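Local coordinates for protein SAV1430 (Staphylococcus aureus subsp. aureus Mu50, PDB 2FFM) that is of unknown function but belongs to the Nfu/NifU N-terminal family, and so may play a scaffold-related part in iron-sulphur cluster assembly, at residues Phe41-Val51 / Val74-Phe82; Met1-Thr9 / Met15-Arg23. All blocks are in the same frame, centred on the assembly; numbering follows the deposited sequence.

Contact 1 (Phe41-Val51 / Val74-Phe82); sequences FINDILKVEGV and VLPKVEAVF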
ATOM      1  N   PHE A  41       5.699  -4.581  -7.072  1.00 21.90           N
ATOM      2  CA  PHE A  41       4.726  -4.836  -6.024  1.00 23.63           C
ATOM      3  C   PHE A  41       3.777  -3.640  -5.910  1.00 23.53           C
ATOM      4  O   PHE A  41       2.599  -3.810  -5.597  1.00 24.92           O
ATOM      5  CB  PHE A  41       5.416  -5.175  -4.683  1.00 23.49           C
ATOM      6  CG  PHE A  41       5.901  -3.990  -3.926  1.00 23.45           C
ATOM      7  CD1 PHE A  41       7.169  -3.465  -4.163  1.00 24.62           C
ATOM      8  CD2 PHE A  41       5.070  -3.373  -2.997  1.00 22.53           C
ATOM      9  CE1 PHE A  41       7.611  -2.336  -3.474  1.00 24.76           C
ATOM     10  CE2 PHE A  41       5.491  -2.246  -2.300  1.00 23.31           C
ATOM     11  CZ  PHE A  41       6.761  -1.718  -2.538  1.00 24.20           C
ATOM     12  N   ILE A  42       4.278  -2.443  -6.221  1.00 23.42           N
ATOM     13  CA  ILE A  42       3.463  -1.229  -6.173  1.00 24.51           C
ATOM     14  C   ILE A  42       2.335  -1.231  -7.215  1.00 27.06           C
ATOM     15  O   ILE A  42       1.221  -0.765  -6.934  1.00 28.41           O
ATOM     16  CB  ILE A  42       4.315   0.034  -6.386  1.00 22.78           C
ATOM     17  CG1 ILE A  42       5.278   0.223  -5.204  1.00 22.46           C
ATOM     18  CG2 ILE A  42       3.419   1.234  -6.571  1.00 17.35           C
ATOM     19  CD1 ILE A  42       4.614   0.612  -3.894  1.00 24.02           C
ATOM     20  N   ASN A  43       2.610  -1.741  -8.414  1.00 26.18           N
ATOM     21  CA  ASN A  43       1.568  -1.796  -9.447  1.00 26.28           C
ATOM     22  C   ASN A  43       0.574  -2.903  -9.118  1.00 25.98           C
ATOM     23  O   ASN A  43      -0.595  -2.814  -9.464  1.00 22.89           O
ATOM     24  CB  ASN A  43       2.158  -2.079 -10.837  1.00 25.32           C
ATOM     25  CG  ASN A  43       2.980  -0.934 -11.375  1.00 24.78           C
ATOM     26  OD1 ASN A  43       3.939  -1.151 -12.122  1.00 21.78           O
ATOM     27  ND2 ASN A  43       2.609   0.294 -11.015  1.00 22.74           N
ATOM     28  N   ASP A  44       1.042  -3.959  -8.463  1.00 28.08           N
ATOM     29  CA  ASP A  44       0.125  -5.029  -8.144  1.00 30.75           C
ATOM     30  C   ASP A  44      -0.864  -4.589  -7.087  1.00 30.35           C
ATOM     31  O   ASP A  44      -2.024  -4.974  -7.132  1.00 32.07           O
ATOM     32  CB  ASP A  44       0.875  -6.285  -7.705  1.00 31.91           C
ATOM     33  CG  ASP A  44       1.615  -6.956  -8.865  1.00 34.65           C
ATOM     34  OD1 ASP A  44       1.333  -6.631 -10.048  1.00 35.86           O
ATOM     35  OD2 ASP A  44       2.474  -7.824  -8.598  1.00 36.30           O
ATOM     36  N   ILE A  45      -0.422  -3.762  -6.150  1.00 30.01           N
ATOM     37  CA  ILE A  45      -1.319  -3.286  -5.113  1.00 29.90           C
ATOM     38  C   ILE A  45      -2.376  -2.358  -5.717  1.00 30.78           C
ATOM     39  O   ILE A  45      -3.559  -2.492  -5.421  1.00 32.70           O
ATOM     40  CB  ILE A  45      -0.531  -2.565  -3.990  1.00 28.93           C
ATOM     41  CG1 ILE A  45       0.404  -3.571  -3.313  1.00 28.69           C
ATOM     42  CG2 ILE A  45      -1.489  -1.949  -2.975  1.00 25.32           C
ATOM     43  CD1 ILE A  45       1.224  -3.013  -2.169  1.00 28.75           C
ATOM     44  N   LEU A  46      -1.957  -1.426  -6.564  1.00 29.99           N
ATOM     45  CA  LEU A  46      -2.899  -0.510  -7.203  1.00 30.86           C
ATOM     46  C   LEU A  46      -3.996  -1.221  -8.009  1.00 29.97           C
ATOM     47  O   LEU A  46      -5.128  -0.758  -8.058  1.00 27.37           O
ATOM     48  CB  LEU A  46      -2.150   0.456  -8.122  1.00 32.19           C
ATOM     49  CG  LEU A  46      -1.533   1.695  -7.483  1.00 32.58           C
ATOM     50  CD1 LEU A  46      -0.723   1.302  -6.269  1.00 37.26           C
ATOM     51  CD2 LEU A  46      -0.659   2.399  -8.509  1.00 34.48           C
ATOM     52  N   LYS A  47      -3.648  -2.337  -8.644  1.00 30.34           N
ATOM     53  CA  LYS A  47      -4.599  -3.101  -9.437  1.00 31.58           C
ATOM     54  C   LYS A  47      -5.661  -3.769  -8.561  1.00 32.46           C
ATOM     55  O   LYS A  47      -6.634  -4.336  -9.072  1.00 35.51           O
ATOM     56  CB  LYS A  47      -3.877  -4.175 -10.261  1.00 32.46           C
ATOM     57  CG  LYS A  47      -3.060  -3.658 -11.439  1.00 34.29           C
ATOM     58  CD  LYS A  47      -2.334  -4.801 -12.148  1.00 36.37           C
ATOM     59  CE  LYS A  47      -1.344  -4.262 -13.186  1.00 39.29           C
ATOM     60  NZ  LYS A  47      -0.341  -5.288 -13.619  1.00 39.61           N
ATOM     61  N   VAL A  48      -5.468  -3.720  -7.246  1.00 32.67           N
ATOM     62  CA  VAL A  48      -6.426  -4.299  -6.310  1.00 32.12           C
ATOM     63  C   VAL A  48      -7.675  -3.429  -6.258  1.00 32.27           C
ATOM     64  O   VAL A  48      -7.595  -2.228  -6.021  1.00 31.05           O
ATOM     65  CB  VAL A  48      -5.820  -4.410  -4.897  1.00 32.09           C
ATOM     66  CG1 VAL A  48      -6.884  -4.851  -3.907  1.00 31.96           C
ATOM     67  CG2 VAL A  48      -4.676  -5.408  -4.913  1.00 31.76           C
ATOM     68  N   GLU A  49      -8.824  -4.048  -6.514  1.00 34.24           N
ATOM     69  CA  GLU A  49     -10.120  -3.372  -6.509  1.00 35.95           C
ATOM     70  C   GLU A  49     -10.373  -2.733  -5.152  1.00 36.10           C
ATOM     71  O   GLU A  49     -10.512  -3.427  -4.141  1.00 37.66           O
ATOM     72  CB  GLU A  49     -11.223  -4.395  -6.816  1.00 39.32           C
ATOM     73  CG  GLU A  49     -12.682  -3.929  -6.611  1.00 42.21           C
ATOM     74  CD  GLU A  49     -13.339  -3.393  -7.878  1.00 44.74           C
ATOM     75  OE1 GLU A  49     -14.584  -3.140  -7.851  1.00 42.85           O
ATOM     76  OE2 GLU A  49     -12.610  -3.227  -8.895  1.00 43.03           O
ATOM     77  N   GLY A  50     -10.432  -1.407  -5.130  1.00 35.72           N
ATOM     78  CA  GLY A  50     -10.672  -0.715  -3.880  1.00 34.48           C
ATOM     79  C   GLY A  50      -9.514   0.157  -3.436  1.00 33.48           C
ATOM     80  O   GLY A  50      -9.689   1.066  -2.623  1.00 34.29           O
ATOM     81  N   VAL A  51      -8.324  -0.127  -3.945  1.00 30.67           N
ATOM     82  CA  VAL A  51      -7.168   0.672  -3.595  1.00 29.11           C
ATOM     83  C   VAL A  51      -7.248   1.979  -4.362  1.00 29.76           C
ATOM     84  O   VAL A  51      -7.416   1.985  -5.582  1.00 30.94           O
ATOM     85  CB  VAL A  51      -5.858  -0.058  -3.952  1.00 28.95           C
ATOM     86  CG1 VAL A  51      -4.662   0.866  -3.739  1.00 23.32           C
ATOM     87  CG2 VAL A  51      -5.717  -1.310  -3.082  1.00 27.85           C
ATOM     88  N   VAL A  74     -10.380  -5.760   0.794  1.00 37.45           N
ATOM     89  CA  VAL A  74      -9.188  -5.177   0.173  1.00 34.01           C
ATOM     90  C   VAL A  74      -7.870  -5.616   0.817  1.00 33.75           C
ATOM     91  O   VAL A  74      -6.926  -5.991   0.115  1.00 32.39           O
ATOM     92  CB  VAL A  74      -9.249  -3.616   0.200  1.00 33.42           C
ATOM     93  CG1 VAL A  74      -7.964  -3.016  -0.381  1.00 31.64           C
ATOM     94  CG2 VAL A  74     -10.453  -3.126  -0.577  1.00 31.93           C
ATOM     95  N   LEU A  75      -7.816  -5.587   2.145  1.00 33.72           N
ATOM     96  CA  LEU A  75      -6.599  -5.947   2.877  1.00 35.49           C
ATOM     97  C   LEU A  75      -6.037  -7.319   2.515  1.00 36.88           C
ATOM     98  O   LEU A  75      -4.830  -7.468   2.313  1.00 37.81           O
ATOM     99  CB  LEU A  75      -6.837  -5.862   4.399  1.00 34.74           C
ATOM    100  CG  LEU A  75      -5.609  -5.560   5.266  1.00 33.16           C
ATOM    101  CD1 LEU A  75      -4.959  -4.296   4.738  1.00 34.40           C
ATOM    102  CD2 LEU A  75      -5.983  -5.392   6.727  1.00 31.15           C
ATOM    103  N   PRO A  76      -6.900  -8.342   2.423  1.00 37.92           N
ATOM    104  CA  PRO A  76      -6.391  -9.671   2.080  1.00 38.17           C
ATOM    105  C   PRO A  76      -5.765  -9.725   0.694  1.00 38.48           C
ATOM    106  O   PRO A  76      -4.742 -10.385   0.479  1.00 37.12           O
ATOM    107  CB  PRO A  76      -7.629 -10.554   2.206  1.00 38.08           C
ATOM    108  CG  PRO A  76      -8.754  -9.614   1.912  1.00 39.00           C
ATOM    109  CD  PRO A  76      -8.351  -8.387   2.674  1.00 37.88           C
ATOM    110  N   LYS A  77      -6.380  -9.029  -0.253  1.00 39.30           N
ATOM    111  CA  LYS A  77      -5.840  -9.020  -1.605  1.00 40.34           C
ATOM    112  C   LYS A  77      -4.546  -8.209  -1.608  1.00 41.26           C
ATOM    113  O   LYS A  77      -3.624  -8.495  -2.372  1.00 43.00           O
ATOM    114  CB  LYS A  77      -6.851  -8.421  -2.585  1.00 39.78           C
ATOM    115  CG  LYS A  77      -8.150  -9.196  -2.684  1.00 39.77           C
ATOM    116  CD  LYS A  77      -9.125  -8.465  -3.578  1.00 42.55           C
ATOM    117  CE  LYS A  77     -10.519  -9.075  -3.542  1.00 42.23           C
ATOM    118  NZ  LYS A  77     -11.473  -8.230  -4.329  1.00 41.73           N
ATOM    119  N   VAL A  78      -4.477  -7.209  -0.734  1.00 40.40           N
ATOM    120  CA  VAL A  78      -3.291  -6.382  -0.643  1.00 39.79           C
ATOM    121  C   VAL A  78      -2.115  -7.176  -0.104  1.00 40.30           C
ATOM    122  O   VAL A  78      -1.000  -7.047  -0.599  1.00 41.24           O
ATOM    123  CB  VAL A  78      -3.522  -5.169   0.263  1.00 38.99           C
ATOM    124  CG1 VAL A  78      -2.205  -4.445   0.503  1.00 35.18           C
ATOM    125  CG2 VAL A  78      -4.532  -4.235  -0.380  1.00 38.18           C
ATOM    126  N   GLU A  79      -2.367  -7.993   0.909  1.00 39.75           N
ATOM    127  CA  GLU A  79      -1.315  -8.804   1.501  1.00 40.63           C
ATOM    128  C   GLU A  79      -0.973  -9.957   0.575  1.00 40.15           C
ATOM    129  O   GLU A  79       0.141 -10.463   0.593  1.00 40.62           O
ATOM    130  CB  GLU A  79      -1.767  -9.336   2.865  1.00 41.48           C
ATOM    131  CG  GLU A  79      -0.708 -10.131   3.621  1.00 44.28           C
ATOM    132  CD  GLU A  79      -0.705 -11.609   3.268  1.00 46.23           C
ATOM    133  OE1 GLU A  79       0.169 -12.350   3.774  1.00 46.80           O
ATOM    134  OE2 GLU A  79      -1.583 -12.035   2.486  1.00 48.42           O
ATOM    135  N   ALA A  80      -1.938 -10.364  -0.242  1.00 40.45           N
ATOM    136  CA  ALA A  80      -1.731 -11.464  -1.177  1.00 40.17           C
ATOM    137  C   ALA A  80      -0.644 -11.127  -2.198  1.00 40.22           C
ATOM    138  O   ALA A  80      -0.026 -12.017  -2.786  1.00 39.71           O
ATOM    139  CB  ALA A  80      -3.034 -11.793  -1.888  1.00 39.36           C
ATOM    140  N   VAL A  81      -0.423  -9.833  -2.409  1.00 40.16           N
ATOM    141  CA  VAL A  81       0.585  -9.357  -3.345  1.00 39.16           C
ATOM    142  C   VAL A  81       1.980  -9.796  -2.891  1.00 37.69           C
ATOM    143  O   VAL A  81       2.781 -10.248  -3.701  1.00 35.11           O
ATOM    144  CB  VAL A  81       0.529  -7.809  -3.459  1.00 39.23           C
ATOM    145  CG1 VAL A  81       1.668  -7.290  -4.329  1.00 39.09           C
ATOM    146  CG2 VAL A  81      -0.813  -7.386  -4.030  1.00 38.46           C
ATOM    147  N   PHE A  82       2.263  -9.674  -1.600  1.00 37.55           N
ATOM    148  CA  PHE A  82       3.572 -10.067  -1.085  1.00 39.85           C
ATOM    149  C   PHE A  82       3.702 -11.588  -1.078  1.00 44.19           C
ATOM    150  O   PHE A  82       4.773 -12.137  -0.828  1.00 45.22           O
ATOM    151  CB  PHE A  82       3.770  -9.474   0.311  1.00 36.57           C
ATOM    152  CG  PHE A  82       3.721  -7.967   0.329  1.00 33.37           C
ATOM    153  CD1 PHE A  82       4.824  -7.214  -0.071  1.00 30.86           C
ATOM    154  CD2 PHE A  82       2.550  -7.300   0.672  1.00 31.59           C
ATOM    155  CE1 PHE A  82       4.762  -5.813  -0.133  1.00 30.41           C
ATOM    156  CE2 PHE A  82       2.479  -5.899   0.612  1.00 32.05           C
ATOM    157  CZ  PHE A  82       3.589  -5.157   0.207  1.00 29.42           C
TER

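Contact 2 (Met1-Thr9 / Met15-Arg23); sequences MKIISISET and MKITLSESR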
HETATM    1  N   MSE A   1       9.769  -9.928  -0.017  1.00 66.86           N
HETATM    2  CA  MSE A   1       9.317  -8.808   0.856  1.00 66.91           C
HETATM    3  C   MSE A   1       8.205  -9.295   1.776  1.00 64.86           C
HETATM    4  O   MSE A   1       7.280  -9.979   1.341  1.00 64.87           O
HETATM    5  CB  MSE A   1       8.822  -7.653  -0.009  1.00 70.63           C
HETATM    6  CG  MSE A   1       8.618  -6.352   0.728  1.00 73.96           C
HETATM    7 SE   MSE A   1       8.498  -4.936  -0.555  1.00 80.87          SE
HETATM    8  CE  MSE A   1      10.380  -4.522  -0.689  1.00 78.46           C
ATOM      9  N   LYS A   2       8.301  -8.926   3.049  1.00 62.69           N
ATOM     10  CA  LYS A   2       7.333  -9.351   4.049  1.00 59.94           C
ATOM     11  C   LYS A   2       6.727  -8.203   4.849  1.00 58.02           C
ATOM     12  O   LYS A   2       7.393  -7.210   5.147  1.00 58.34           O
ATOM     13  CB  LYS A   2       8.011 -10.327   5.018  1.00 60.53           C
ATOM     14  CG  LYS A   2       7.100 -10.885   6.098  1.00 60.81           C
ATOM     15  CD  LYS A   2       7.852 -11.746   7.101  1.00 58.63           C
ATOM     16  CE  LYS A   2       8.785 -10.931   7.972  1.00 57.99           C
ATOM     17  NZ  LYS A   2       9.262 -11.743   9.130  1.00 56.56           N
ATOM     18  N   ILE A   3       5.454  -8.353   5.200  1.00 55.64           N
ATOM     19  CA  ILE A   3       4.757  -7.365   6.008  1.00 51.38           C
ATOM     20  C   ILE A   3       5.097  -7.675   7.457  1.00 49.36           C
ATOM     21  O   ILE A   3       4.942  -8.812   7.900  1.00 48.81           O
ATOM     22  CB  ILE A   3       3.241  -7.479   5.857  1.00 51.45           C
ATOM     23  CG1 ILE A   3       2.845  -7.226   4.403  1.00 50.89           C
ATOM     24  CG2 ILE A   3       2.557  -6.507   6.799  1.00 50.43           C
ATOM     25  CD1 ILE A   3       3.361  -5.917   3.862  1.00 53.29           C
ATOM     26  N   ILE A   4       5.561  -6.666   8.190  1.00 47.24           N
ATOM     27  CA  ILE A   4       5.922  -6.838   9.593  1.00 44.93           C
ATOM     28  C   ILE A   4       4.865  -6.264  10.532  1.00 41.23           C
ATOM     29  O   ILE A   4       4.837  -6.598  11.717  1.00 41.38           O
ATOM     30  CB  ILE A   4       7.283  -6.169   9.908  1.00 47.43           C
ATOM     31  CG1 ILE A   4       7.693  -6.462  11.357  1.00 48.80           C
ATOM     32  CG2 ILE A   4       7.184  -4.669   9.702  1.00 47.70           C
ATOM     33  CD1 ILE A   4       9.128  -6.045  11.695  1.00 49.22           C
ATOM     34  N   SER A   5       3.994  -5.410   9.997  1.00 38.29           N
ATOM     35  CA  SER A   5       2.947  -4.779  10.802  1.00 35.69           C
ATOM     36  C   SER A   5       1.856  -4.083   9.988  1.00 33.71           C
ATOM     37  O   SER A   5       2.143  -3.416   9.001  1.00 34.63           O
ATOM     38  CB  SER A   5       3.584  -3.764  11.758  1.00 34.90           C
ATOM     39  OG  SER A   5       2.613  -2.905  12.320  1.00 34.69           O
ATOM     40  N   ILE A   6       0.608  -4.251  10.418  1.00 31.37           N
ATOM     41  CA  ILE A   6      -0.553  -3.636   9.776  1.00 31.60           C
ATOM     42  C   ILE A   6      -1.310  -2.903  10.876  1.00 32.50           C
ATOM     43  O   ILE A   6      -1.678  -3.502  11.891  1.00 31.52           O
ATOM     44  CB  ILE A   6      -1.496  -4.701   9.139  1.00 31.70           C
ATOM     45  CG1 ILE A   6      -0.709  -5.561   8.143  1.00 31.03           C
ATOM     46  CG2 ILE A   6      -2.681  -4.017   8.436  1.00 28.93           C
ATOM     47  CD1 ILE A   6      -1.531  -6.590   7.409  1.00 31.43           C
ATOM     48  N   SER A   7      -1.535  -1.607  10.698  1.00 33.25           N
ATOM     49  CA  SER A   7      -2.229  -0.851  11.736  1.00 34.11           C
ATOM     50  C   SER A   7      -3.332   0.049  11.226  1.00 34.69           C
ATOM     51  O   SER A   7      -3.594   0.138  10.033  1.00 34.67           O
ATOM     52  CB  SER A   7      -1.227  -0.016  12.532  1.00 31.06           C
ATOM     53  OG  SER A   7      -0.166  -0.823  12.995  1.00 34.80           O
ATOM     54  N   GLU A   8      -3.982   0.703  12.169  1.00 37.85           N
ATOM     55  CA  GLU A   8      -5.060   1.608  11.869  1.00 40.16           C
ATOM     56  C   GLU A   8      -4.442   2.997  11.859  1.00 41.28           C
ATOM     57  O   GLU A   8      -3.471   3.265  12.567  1.00 42.02           O
ATOM     58  CB  GLU A   8      -6.126   1.512  12.957  1.00 42.12           C
ATOM     59  CG  GLU A   8      -7.501   1.978  12.531  1.00 45.63           C
ATOM     60  CD  GLU A   8      -8.185   0.992  11.604  1.00 46.62           C
ATOM     61  OE1 GLU A   8      -8.452  -0.154  12.047  1.00 44.80           O
ATOM     62  OE2 GLU A   8      -8.455   1.367  10.438  1.00 47.86           O
ATOM     63  N   THR A   9      -4.998   3.887  11.057  1.00 42.29           N
ATOM     64  CA  THR A   9      -4.464   5.229  10.991  1.00 43.18           C
ATOM     65  C   THR A   9      -5.516   6.184  11.554  1.00 43.05           C
ATOM     66  O   THR A   9      -6.670   5.798  11.748  1.00 41.75           O
ATOM     67  CB  THR A   9      -4.117   5.584   9.515  1.00 43.04           C
ATOM     68  OG1 THR A   9      -2.970   6.436   9.486  1.00 45.03           O
ATOM     69  CG2 THR A   9      -5.276   6.296   8.835  1.00 40.25           C
HETATM   70  N   MSE A  15      -4.676   2.854   5.841  1.00 33.55           N
HETATM   71  CA  MSE A  15      -4.013   1.972   6.805  1.00 32.43           C
HETATM   72  C   MSE A  15      -2.505   1.949   6.570  1.00 28.92           C
HETATM   73  O   MSE A  15      -2.044   1.956   5.435  1.00 25.13           O
HETATM   74  CB  MSE A  15      -4.577   0.551   6.716  1.00 37.30           C
HETATM   75  CG  MSE A  15      -5.986   0.418   7.256  1.00 44.26           C
HETATM   76 SE   MSE A  15      -6.459  -1.418   7.607  1.00 56.20          SE
HETATM   77  CE  MSE A  15      -5.654  -1.550   9.354  1.00 48.42           C
ATOM     78  N   LYS A  16      -1.744   1.930   7.657  1.00 27.96           N
ATOM     79  CA  LYS A  16      -0.293   1.921   7.573  1.00 27.05           C
ATOM     80  C   LYS A  16       0.248   0.496   7.642  1.00 27.63           C
ATOM     81  O   LYS A  16       0.076  -0.205   8.642  1.00 26.88           O
ATOM     82  CB  LYS A  16       0.296   2.762   8.705  1.00 26.06           C
ATOM     83  CG  LYS A  16       1.804   2.889   8.674  1.00 27.61           C
ATOM     84  CD  LYS A  16       2.313   3.737   9.830  1.00 30.62           C
ATOM     85  CE  LYS A  16       3.837   3.795   9.856  1.00 31.93           C
ATOM     86  NZ  LYS A  16       4.364   4.598  10.998  1.00 33.91           N
ATOM     87  N   ILE A  17       0.892   0.079   6.555  1.00 27.02           N
ATOM     88  CA  ILE A  17       1.481  -1.242   6.439  1.00 26.77           C
ATOM     89  C   ILE A  17       3.000  -1.094   6.495  1.00 30.18           C
ATOM     90  O   ILE A  17       3.603  -0.476   5.619  1.00 31.71           O
ATOM     91  CB  ILE A  17       1.077  -1.885   5.103  1.00 26.23           C
ATOM     92  CG1 ILE A  17      -0.446  -1.968   5.025  1.00 26.19           C
ATOM     93  CG2 ILE A  17       1.699  -3.282   4.966  1.00 25.51           C
ATOM     94  CD1 ILE A  17      -0.972  -2.499   3.700  1.00 23.80           C
ATOM     95  N   THR A  18       3.621  -1.644   7.533  1.00 32.02           N
ATOM     96  CA  THR A  18       5.070  -1.553   7.663  1.00 35.71           C
ATOM     97  C   THR A  18       5.751  -2.778   7.046  1.00 38.10           C
ATOM     98  O   THR A  18       5.429  -3.912   7.382  1.00 35.74           O
ATOM     99  CB  THR A  18       5.476  -1.417   9.138  1.00 35.65           C
ATOM    100  OG1 THR A  18       4.796  -0.295   9.714  1.00 39.04           O
ATOM    101  CG2 THR A  18       6.968  -1.197   9.259  1.00 36.87           C
ATOM    102  N   LEU A  19       6.687  -2.539   6.132  1.00 42.56           N
ATOM    103  CA  LEU A  19       7.406  -3.622   5.470  1.00 45.42           C
ATOM    104  C   LEU A  19       8.780  -3.842   6.097  1.00 48.20           C
ATOM    105  O   LEU A  19       9.273  -3.000   6.850  1.00 47.89           O
ATOM    106  CB  LEU A  19       7.553  -3.323   3.977  1.00 45.83           C
ATOM    107  CG  LEU A  19       6.235  -2.985   3.268  1.00 46.47           C
ATOM    108  CD1 LEU A  19       5.938  -1.516   3.482  1.00 49.56           C
ATOM    109  CD2 LEU A  19       6.314  -3.280   1.785  1.00 47.58           C
ATOM    110  N   SER A  20       9.391  -4.981   5.788  1.00 52.06           N
ATOM    111  CA  SER A  20      10.705  -5.309   6.327  1.00 54.69           C
ATOM    112  C   SER A  20      11.794  -4.525   5.599  1.00 56.71           C
ATOM    113  O   SER A  20      12.622  -3.853   6.228  1.00 56.06           O
ATOM    114  CB  SER A  20      10.965  -6.823   6.215  1.00 55.23           C
ATOM    115  OG  SER A  20      10.681  -7.333   4.917  1.00 53.28           O
ATOM    116  N   GLU A  21      11.771  -4.608   4.271  1.00 58.16           N
ATOM    117  CA  GLU A  21      12.738  -3.919   3.424  1.00 59.19           C
ATOM    118  C   GLU A  21      12.436  -2.418   3.399  1.00 58.57           C
ATOM    119  O   GLU A  21      11.368  -1.996   2.954  1.00 56.92           O
ATOM    120  CB  GLU A  21      12.684  -4.493   2.005  1.00 61.14           C
ATOM    121  CG  GLU A  21      13.997  -4.419   1.253  1.00 65.47           C
ATOM    122  CD  GLU A  21      13.948  -5.148  -0.078  1.00 68.47           C
ATOM    123  OE1 GLU A  21      13.595  -6.349  -0.090  1.00 69.91           O
ATOM    124  OE2 GLU A  21      14.269  -4.524  -1.116  1.00 70.42           O
ATOM    125  N   SER A  22      13.387  -1.625   3.888  1.00 58.15           N
ATOM    126  CA  SER A  22      13.248  -0.172   3.948  1.00 56.33           C
ATOM    127  C   SER A  22      13.651   0.492   2.630  1.00 55.31           C
ATOM    128  O   SER A  22      14.329  -0.119   1.802  1.00 54.31           O
ATOM    129  CB  SER A  22      14.101   0.378   5.095  1.00 56.32           C
ATOM    130  OG  SER A  22      13.847   1.750   5.310  1.00 54.16           O
ATOM    131  N   ARG A  23      13.226   1.740   2.442  1.00 53.84           N
ATOM    132  CA  ARG A  23      13.524   2.502   1.227  1.00 51.96           C
ATOM    133  C   ARG A  23      14.933   3.104   1.290  1.00 50.96           C
ATOM    134  O   ARG A  23      15.391   3.532   2.353  1.00 49.58           O
ATOM    135  CB  ARG A  23      12.482   3.606   1.067  1.00 50.53           C
ATOM    136  CG  ARG A  23      12.001   3.821  -0.345  1.00 50.23           C
ATOM    137  CD  ARG A  23      10.607   4.434  -0.331  1.00 49.64           C
ATOM    138  NE  ARG A  23      10.095   4.686  -1.672  1.00 49.54           N
ATOM    139  CZ  ARG A  23      10.533   5.652  -2.470  1.00 50.81           C
ATOM    140  NH1 ARG A  23      11.497   6.468  -2.061  1.00 52.43           N
ATOM    141  NH2 ARG A  23      10.011   5.797  -3.680  1.00 49.89           N
TER

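Contact 1 (Phe41-Val51 / Val74-Phe82)
V81 packs with both methyls against the helix of segment 41-51: its CG1 lies 3.6 Å from CB of D44, and its CG2 meets CG1 of I45 at 4.1 Å. The I45 side chain crosses V81 at about a right angle, and its extended end (chi2 -179°) carries CD1 on to CZ of F82, 4.0 Å away. Beyond it the rings of F41 and F82 meet obliquely, planes at 40° and centroids 5.8 Å apart, with CD2 of F41 nearest CE1 of F82; I42 CG1 lies above one face of the F41 ring, toward its rim.

Past the helix, the type II turn V48-V51 folds around V74. The branch of V74 beside its own N, CG2, lies 3.6 Å from the carbonyl O of E49 and also meets CA of G50, while CG1 packs on CG2 of V51 and CG1 of V48. I45 and V78 turn inward to the sheet, where they touch I54 and I17.

The outer margin is looser. K77 lays its CB against V48 CG1 at 3.8 Å and then runs on extended along the surface; its NZ stays 6.9 Å from E49 OE2, opposite charges that are near but not in contact. With no hydrogen bond or salt bridge across it, the contact is held by apolar packing, so the fit of the valines, I45 and the two rings probably helps to set how the segments sit together.

Contact 2 (Met1-Thr9 / Met15-Arg23)
T18 faces two residues at once, I4 and S5, in a classic beta bulge. Its carbonyl O accepts I4 N at 2.9 Å, nearly in line with the C=O bond, and S5 N at 3.3 Å in a weaker, more bent bond. I4 takes a near-helical backbone turn there (psi -17°), and its CG2 lies 3.5 Å from CG2 of T18. The extra residue shifts the register by one between the I3-L19 pair and the S5-T18 pair.

On one side of the bulge T18 N returns a 2.7 Å bond to S5 O, and S7 N reaches K16 O. On the other, K2 O is gripped by S20 N at 3.1 Å; the hydroxyl OG of S20, set between its own backbone N and carbonyl carbon (chi1 49°), adds a weak second bond to that oxygen.

The two faces differ. I6 and I17 lie on the face covered by helix 71-80, where they touch L75 and V78, while S5 and T18 lie on the opposite face. The side chains of I3 and L19 diverge, yet CD1 of I3 still comes to CG2 of I17 and to CG of L19 at 4.1 Å. Near the N terminus selenomethionine M1 sets its SE 3.6 Å from L19 CD2, and a bend at chi3 (-88°) takes CE on to the side chain of E21. Backbone bonds from M15, I17 and L19 continue the sheet to V63, I61 and D59. The arrangement is that of a beta hairpin with a classic bulge, forming one edge of the antiparallel sheet of an alpha+beta fold.

In the fold
From the N terminus, strand 3-8 turns back on strand 14-19 and contact 2 closes that short hairpin. The chain then passes through strand 29-31 at the far edge of the sheet before helix 40-46 opens contact 1, whose loop encloses strands 51-57 and 60-65 and is closed by helix 71-80. The two contacts therefore follow in series, neither nested nor crossed, yet meet in space with centres about 13 Å apart. F82 joins them, its CE2 lying 3.4 Å from I3 CD1, and V78 adds its own touch to I17. Contact 1 thus pairs the helices over one sheet face, while contact 2 builds the sheet margin beneath helix 71-80.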